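Local coordinates for protein acetoacetate decarboxylase (Sphingomonas wittichii, PDB 5UPB) that is an acetoacetate decarboxylase-like enzyme, probably a lyase, whose physiological reaction is not established, at residues A[45-50]-A[88-93]; A[96-101]-A[175-180]. All coordinates share one frame; numbering follows the deposited sequence.

Interactions 1 and 2 lie on consecutive steps of the same beta-sheet. Strand 80-92 pairs antiparallel with strand 48-50 in interaction 1 and with strand 95-105, which in turn runs parallel to strand 179-186 in interaction 2. The centres of the two interactions are about 9 Å apart. Two polar contacts join them directly: Ile88 N lies 2.8 Å from Phe99 O, and Arg177 NH2 lies 2.9 Å from Cys90 O, each a probable hydrogen bond. Arg177 thus reaches from segment 175-180 across strand 95-105 to the strand beyond, where Ala89 CB packs 3.6 Å from Arg177 NE. Together the segments form one continuous patch of the decarboxylase-family fold.

Interaction 1: residues A[45-50]-A[88-93]; sequences AGLKVA and IACTHG
Lys48 and Thr91 form an antiparallel hydrogen-bonded pair that joins the short strand 48-50 to the end of strand 80-92. Lys48 N donates to Thr91 O over 2.9 Å, almost straight at 166°, and Thr91 N returns a bond to Lys48 O. Further along, Ala50 N reaches Ala89 O at 3.0 Å.

The side chain of Leu47 shows how the end of the contact where Leu47 faces His92 packs. Its CB lies 4.1 Å from Thr91 O. CG is anti to the carbonyl carbon (chi1 -60°), and beyond it the two methyls part company: CD1 rests 4.0 Å from Cys90 SG, while CD2 touches His92 CB at 3.8 Å, the leucine and histidine side chains crossing at about a right angle. At the edge of the imidazole, Gly46 O comes within 3.4 Å of His92 CD2, and a water links Gly46 O to Gly93 N.

Lys48 O therefore takes two donors from Thr91, the backbone N and, weakly, OG1, which ties the threonine hydroxyl to the same carbonyl as its own backbone. The neighbouring polar atoms Leu47 O and Val49 N are instead held by the side-chain amide of Gln40 from helix 36-42, while the contact of Leu47 with Cys90 beside them is purely apolar.

Interaction 2: residues A[96-101]-A[175-180]; sequences QGYFPA and RSRPAT
Gly97 and Ala179, then Tyr98 and Thr180, form parallel beta bridges with CA atoms 4.2 and 4.9 Å apart, where strand 179-186 begins alongside strand 95-105. This parallel pairing belongs to the extensive beta-sheet framework of the acetoacetate decarboxylase-like fold. Ala179 N donates to Gln96 O at 3.2 Å, and the backbone N of Tyr98 is bonded to the carbonyl of Ala179, whose position is less certain.

Ahead of the strand, Arg177 lies across Tyr98 and the backbone of Gly97. Its CD sits over one face of the phenol ring, 3.8 Å from the centroid, in a CH-pi contact offset toward the rim. A bend at chi3 (72°) turns the chain beyond CD, and the guanidinium stands 75° from the ring plane instead of stacking on it. NE then donates to Gly97 O at 2.9 Å; the oxygen is close to the guanidinium plane, whereas NE stands above the plane of the carbonyl. Gln96 CB packs over one guanidinium face, 3.6 Å from Arg177 NH2, and that same nitrogen bonds Cys90 O on strand 80-92. An alanine in place of Arg177 would remove the guanidinium that links Gly97 O to Cys90 O, and would probably leave both oxygens without these donors and the tyrosine ring without the CD methylene over its face.

Pro100, the centre of an inverse gamma turn, has its CD 3.9 Å from Thr180 CG2. Arg175 N is hydrogen-bonded to Tyr31 OH. At the far end of the Tyr98 ring, its OH donates to Arg175 O over 2.6 Å, on a lone pair and in the carbonyl plane.

Interaction 1: residues A[45-50]-A[88-93]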
loop_
_atom_site.group_PDB
_atom_site.type_symbol
_atom_site.label_atom_id
_atom_site.label_comp_id
_atom_site.label_asym_id
_atom_site.label_seq_id
_atom_site.Cartn_x
_atom_site.Cartn_y
_atom_site.Cartn_z
ATOM N N ALA A 45 -15.121 4.221 -31.207
ATOM C CA ALA A 45 -15.954 4.315 -32.397
ATOM C C ALA A 45 -17.177 3.414 -32.281
ATOM O O ALA A 45 -17.080 2.259 -31.850
ATOM C CB ALA A 45 -15.142 3.933 -33.633
ATOM N N GLY A 46 -18.340 3.955 -32.630
ATOM C CA GLY A 46 -19.578 3.197 -32.594
ATOM C C GLY A 46 -20.473 3.558 -31.434
ATOM O O GLY A 46 -21.648 3.156 -31.429
ATOM N N LEU A 47 -19.955 4.301 -30.455
ATOM C CA LEU A 47 -20.737 4.816 -29.340
ATOM C C LEU A 47 -20.958 6.305 -29.523
ATOM O O LEU A 47 -20.043 7.045 -29.898
ATOM C CB LEU A 47 -20.056 4.568 -27.994
ATOM C CG LEU A 47 -19.783 3.114 -27.614
ATOM C CD1 LEU A 47 -19.192 3.030 -26.197
ATOM C CD2 LEU A 47 -21.066 2.298 -27.746
ATOM N N LYS A 48 -22.172 6.739 -29.224
ATOM C CA LYS A 48 -22.565 8.127 -29.385
ATOM C C LYS A 48 -22.867 8.689 -28.008
ATOM O O LYS A 48 -23.596 8.074 -27.223
ATOM C CB LYS A 48 -23.793 8.246 -30.297
ATOM C CG LYS A 48 -24.128 9.662 -30.745
ATOM C CD LYS A 48 -23.083 10.209 -31.710
ATOM C CE LYS A 48 -23.556 11.480 -32.390
ATOM N NZ LYS A 48 -22.528 12.012 -33.320
ATOM N N VAL A 49 -22.262 9.832 -27.697
ATOM C CA VAL A 49 -22.484 10.427 -26.394
ATOM C C VAL A 49 -23.977 10.787 -26.272
ATOM O O VAL A 49 -24.651 11.105 -27.262
ATOM C CB VAL A 49 -21.556 11.645 -26.227
ATOM C CG1 VAL A 49 -21.954 12.796 -27.190
ATOM C CG2 VAL A 49 -21.529 12.116 -24.795
ATOM N N ALA A 50 -24.484 10.782 -25.046
ATOM C CA ALA A 50 -25.849 11.242 -24.816
ATOM C C ALA A 50 -25.765 12.746 -24.612
ATOM O O ALA A 50 -24.962 13.400 -25.287
ATOM C CB ALA A 50 -26.497 10.523 -23.629
ATOM N N ILE A 88 -19.432 7.621 -18.895
ATOM C CA ILE A 88 -20.072 8.521 -19.855
ATOM C C ILE A 88 -21.365 7.887 -20.346
ATOM O O ILE A 88 -21.369 6.743 -20.819
ATOM C CB ILE A 88 -19.127 8.807 -21.033
ATOM C CG1 ILE A 88 -17.837 9.436 -20.501
ATOM C CG2 ILE A 88 -19.816 9.685 -22.087
ATOM C CD1 ILE A 88 -16.720 9.540 -21.530
ATOM N N ALA A 89 -22.465 8.628 -20.245
ATOM C CA ALA A 89 -23.715 8.135 -20.809
ATOM C C ALA A 89 -23.638 8.203 -22.327
ATOM O O ALA A 89 -23.180 9.200 -22.890
ATOM C CB ALA A 89 -24.904 8.941 -20.290
ATOM N N CYS A 90 -24.054 7.122 -22.990
ATOM C CA CYS A 90 -23.915 7.002 -24.436
ATOM C C CYS A 90 -24.949 6.009 -24.965
ATOM O O CYS A 90 -25.753 5.439 -24.215
ATOM C CB CYS A 90 -22.493 6.596 -24.822
ATOM S SG CYS A 90 -21.932 5.043 -24.093
ATOM N N THR A 91 -24.919 5.817 -26.287
ATOM C CA THR A 91 -25.812 4.904 -26.982
ATOM C C THR A 91 -25.041 4.129 -28.041
ATOM O O THR A 91 -24.071 4.623 -28.630
ATOM C CB THR A 91 -26.962 5.642 -27.678
ATOM O OG1 THR A 91 -26.425 6.726 -28.462
ATOM C CG2 THR A 91 -27.912 6.171 -26.665
ATOM N N HIS A 92 -25.508 2.909 -28.287
ATOM C CA HIS A 92 -25.069 2.070 -29.397
ATOM C C HIS A 92 -26.343 1.762 -30.165
ATOM O O HIS A 92 -27.183 0.982 -29.697
ATOM C CB HIS A 92 -24.377 0.791 -28.923
ATOM C CG HIS A 92 -23.903 -0.080 -30.047
ATOM N ND1 HIS A 92 -24.471 -1.302 -30.329
ATOM C CD2 HIS A 92 -22.885 0.073 -30.926
ATOM C CE1 HIS A 92 -23.855 -1.844 -31.363
ATOM N NE2 HIS A 92 -22.876 -1.038 -31.733
ATOM N N GLY A 93 -26.514 2.412 -31.306
ATOM C CA GLY A 93 -27.797 2.360 -31.966
ATOM C C GLY A 93 -28.756 3.154 -31.109
ATOM O O GLY A 93 -28.513 4.332 -30.827
HETATM O O HOH W 1 -24.116 4.176 -32.409
#

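Interaction 2: residues A[96-101]-A[175-180]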
loop_
_atom_site.group_PDB
_atom_site.type_symbol
_atom_site.label_atom_id
_atom_site.label_comp_id
_atom_site.label_asym_id
_atom_site.label_seq_id
_atom_site.Cartn_x
_atom_site.Cartn_y
_atom_site.Cartn_z
ATOM N N GLN A 96 -29.205 2.248 -24.751
ATOM C CA GLN A 96 -28.654 3.226 -23.828
ATOM C C GLN A 96 -27.701 2.554 -22.862
ATOM O O GLN A 96 -28.006 1.497 -22.313
ATOM C CB GLN A 96 -29.788 3.872 -23.021
ATOM C CG GLN A 96 -30.799 4.645 -23.867
ATOM C CD GLN A 96 -31.812 5.376 -23.014
ATOM O OE1 GLN A 96 -32.373 4.806 -22.080
ATOM N NE2 GLN A 96 -32.042 6.646 -23.322
ATOM N N GLY A 97 -26.556 3.178 -22.628
ATOM C CA GLY A 97 -25.637 2.574 -21.695
ATOM C C GLY A 97 -24.692 3.595 -21.112
ATOM O O GLY A 97 -24.838 4.803 -21.324
ATOM N N TYR A 98 -23.701 3.077 -20.391
ATOM C CA TYR A 98 -22.584 3.850 -19.898
ATOM C C TYR A 98 -21.313 3.260 -20.502
ATOM O O TYR A 98 -21.214 2.043 -20.672
ATOM C CB TYR A 98 -22.453 3.808 -18.369
ATOM C CG TYR A 98 -23.411 4.717 -17.685
ATOM C CD1 TYR A 98 -23.192 6.102 -17.628
ATOM C CD2 TYR A 98 -24.585 4.200 -17.108
ATOM C CE1 TYR A 98 -24.107 6.946 -16.985
ATOM C CE2 TYR A 98 -25.485 5.020 -16.477
ATOM C CZ TYR A 98 -25.260 6.391 -16.407
ATOM O OH TYR A 98 -26.203 7.187 -15.760
ATOM N N PHE A 99 -20.349 4.128 -20.823
ATOM C CA PHE A 99 -18.992 3.699 -21.143
ATOM C C PHE A 99 -18.108 4.150 -19.996
ATOM O O PHE A 99 -18.012 5.361 -19.736
ATOM C CB PHE A 99 -18.483 4.289 -22.458
ATOM C CG PHE A 99 -17.064 3.904 -22.770
ATOM C CD1 PHE A 99 -16.745 2.603 -23.122
ATOM C CD2 PHE A 99 -16.046 4.845 -22.687
ATOM C CE1 PHE A 99 -15.446 2.245 -23.386
ATOM C CE2 PHE A 99 -14.737 4.503 -22.957
ATOM C CZ PHE A 99 -14.430 3.208 -23.314
ATOM N N PRO A 100 -17.558 3.238 -19.213
ATOM C CA PRO A 100 -16.718 3.656 -18.066
ATOM C C PRO A 100 -15.286 3.985 -18.510
ATOM O O PRO A 100 -14.355 3.198 -18.380
ATOM C CB PRO A 100 -16.801 2.442 -17.136
ATOM C CG PRO A 100 -16.920 1.284 -18.090
ATOM C CD PRO A 100 -17.663 1.774 -19.315
ATOM N N ALA A 101 -15.116 5.220 -18.990
ATOM C CA ALA A 101 -13.866 5.641 -19.645
ATOM C C ALA A 101 -12.662 5.508 -18.728
ATOM O O ALA A 101 -11.622 4.995 -19.140
ATOM C CB ALA A 101 -13.990 7.091 -20.105
ATOM N N ARG A 175 -29.705 7.082 -12.237
ATOM C CA ARG A 175 -29.829 7.271 -13.678
ATOM C C ARG A 175 -29.396 5.998 -14.393
ATOM O O ARG A 175 -28.302 5.890 -14.952
ATOM C CB ARG A 175 -29.049 8.503 -14.125
ATOM C CG ARG A 175 -29.612 9.857 -13.641
ATOM C CD ARG A 175 -29.579 10.113 -12.161
ATOM N NE ARG A 175 -30.008 11.485 -11.873
ATOM C CZ ARG A 175 -30.414 11.942 -10.689
ATOM N NH1 ARG A 175 -30.456 11.159 -9.613
ATOM N NH2 ARG A 175 -30.766 13.213 -10.579
ATOM N N SER A 176 -30.308 5.037 -14.384
ATOM C CA SER A 176 -30.060 3.693 -14.877
ATOM C C SER A 176 -30.090 3.643 -16.399
ATOM O O SER A 176 -31.051 4.096 -17.039
ATOM C CB SER A 176 -31.101 2.735 -14.309
ATOM O OG SER A 176 -32.389 3.049 -14.823
ATOM N N ARG A 177 -29.046 3.046 -16.967
ATOM C CA ARG A 177 -28.961 2.776 -18.385
ATOM C C ARG A 177 -28.572 1.309 -18.470
ATOM O O ARG A 177 -27.518 0.926 -17.936
ATOM C CB ARG A 177 -27.943 3.721 -19.055
ATOM C CG ARG A 177 -28.336 5.206 -18.872
ATOM C CD ARG A 177 -27.314 6.231 -19.359
ATOM N NE ARG A 177 -27.240 6.275 -20.819
ATOM C CZ ARG A 177 -28.037 6.980 -21.621
ATOM N NH1 ARG A 177 -29.031 7.734 -21.148
ATOM N NH2 ARG A 177 -27.833 6.920 -22.923
ATOM N N PRO A 178 -29.342 0.462 -19.154
ATOM C CA PRO A 178 -29.166 -0.990 -18.947
ATOM C C PRO A 178 -27.795 -1.503 -19.376
ATOM O O PRO A 178 -27.224 -2.375 -18.712
ATOM C CB PRO A 178 -30.258 -1.611 -19.826
ATOM C CG PRO A 178 -30.688 -0.542 -20.770
ATOM C CD PRO A 178 -30.379 0.786 -20.143
ATOM N N ALA A 179 -27.225 -0.953 -20.436
ATOM C CA ALA A 179 -26.002 -1.526 -20.979
ATOM C C ALA A 179 -24.788 -0.836 -20.395
ATOM O O ALA A 179 -24.793 0.370 -20.151
ATOM C CB ALA A 179 -25.960 -1.409 -22.497
ATOM N N THR A 180 -23.727 -1.608 -20.212
ATOM C CA THR A 180 -22.389 -1.071 -20.026
ATOM C C THR A 180 -21.588 -1.474 -21.246
ATOM O O THR A 180 -21.447 -2.665 -21.542
ATOM C CB THR A 180 -21.746 -1.555 -18.725
ATOM O OG1 THR A 180 -22.555 -1.169 -17.626
ATOM C CG2 THR A 180 -20.361 -0.964 -18.541
#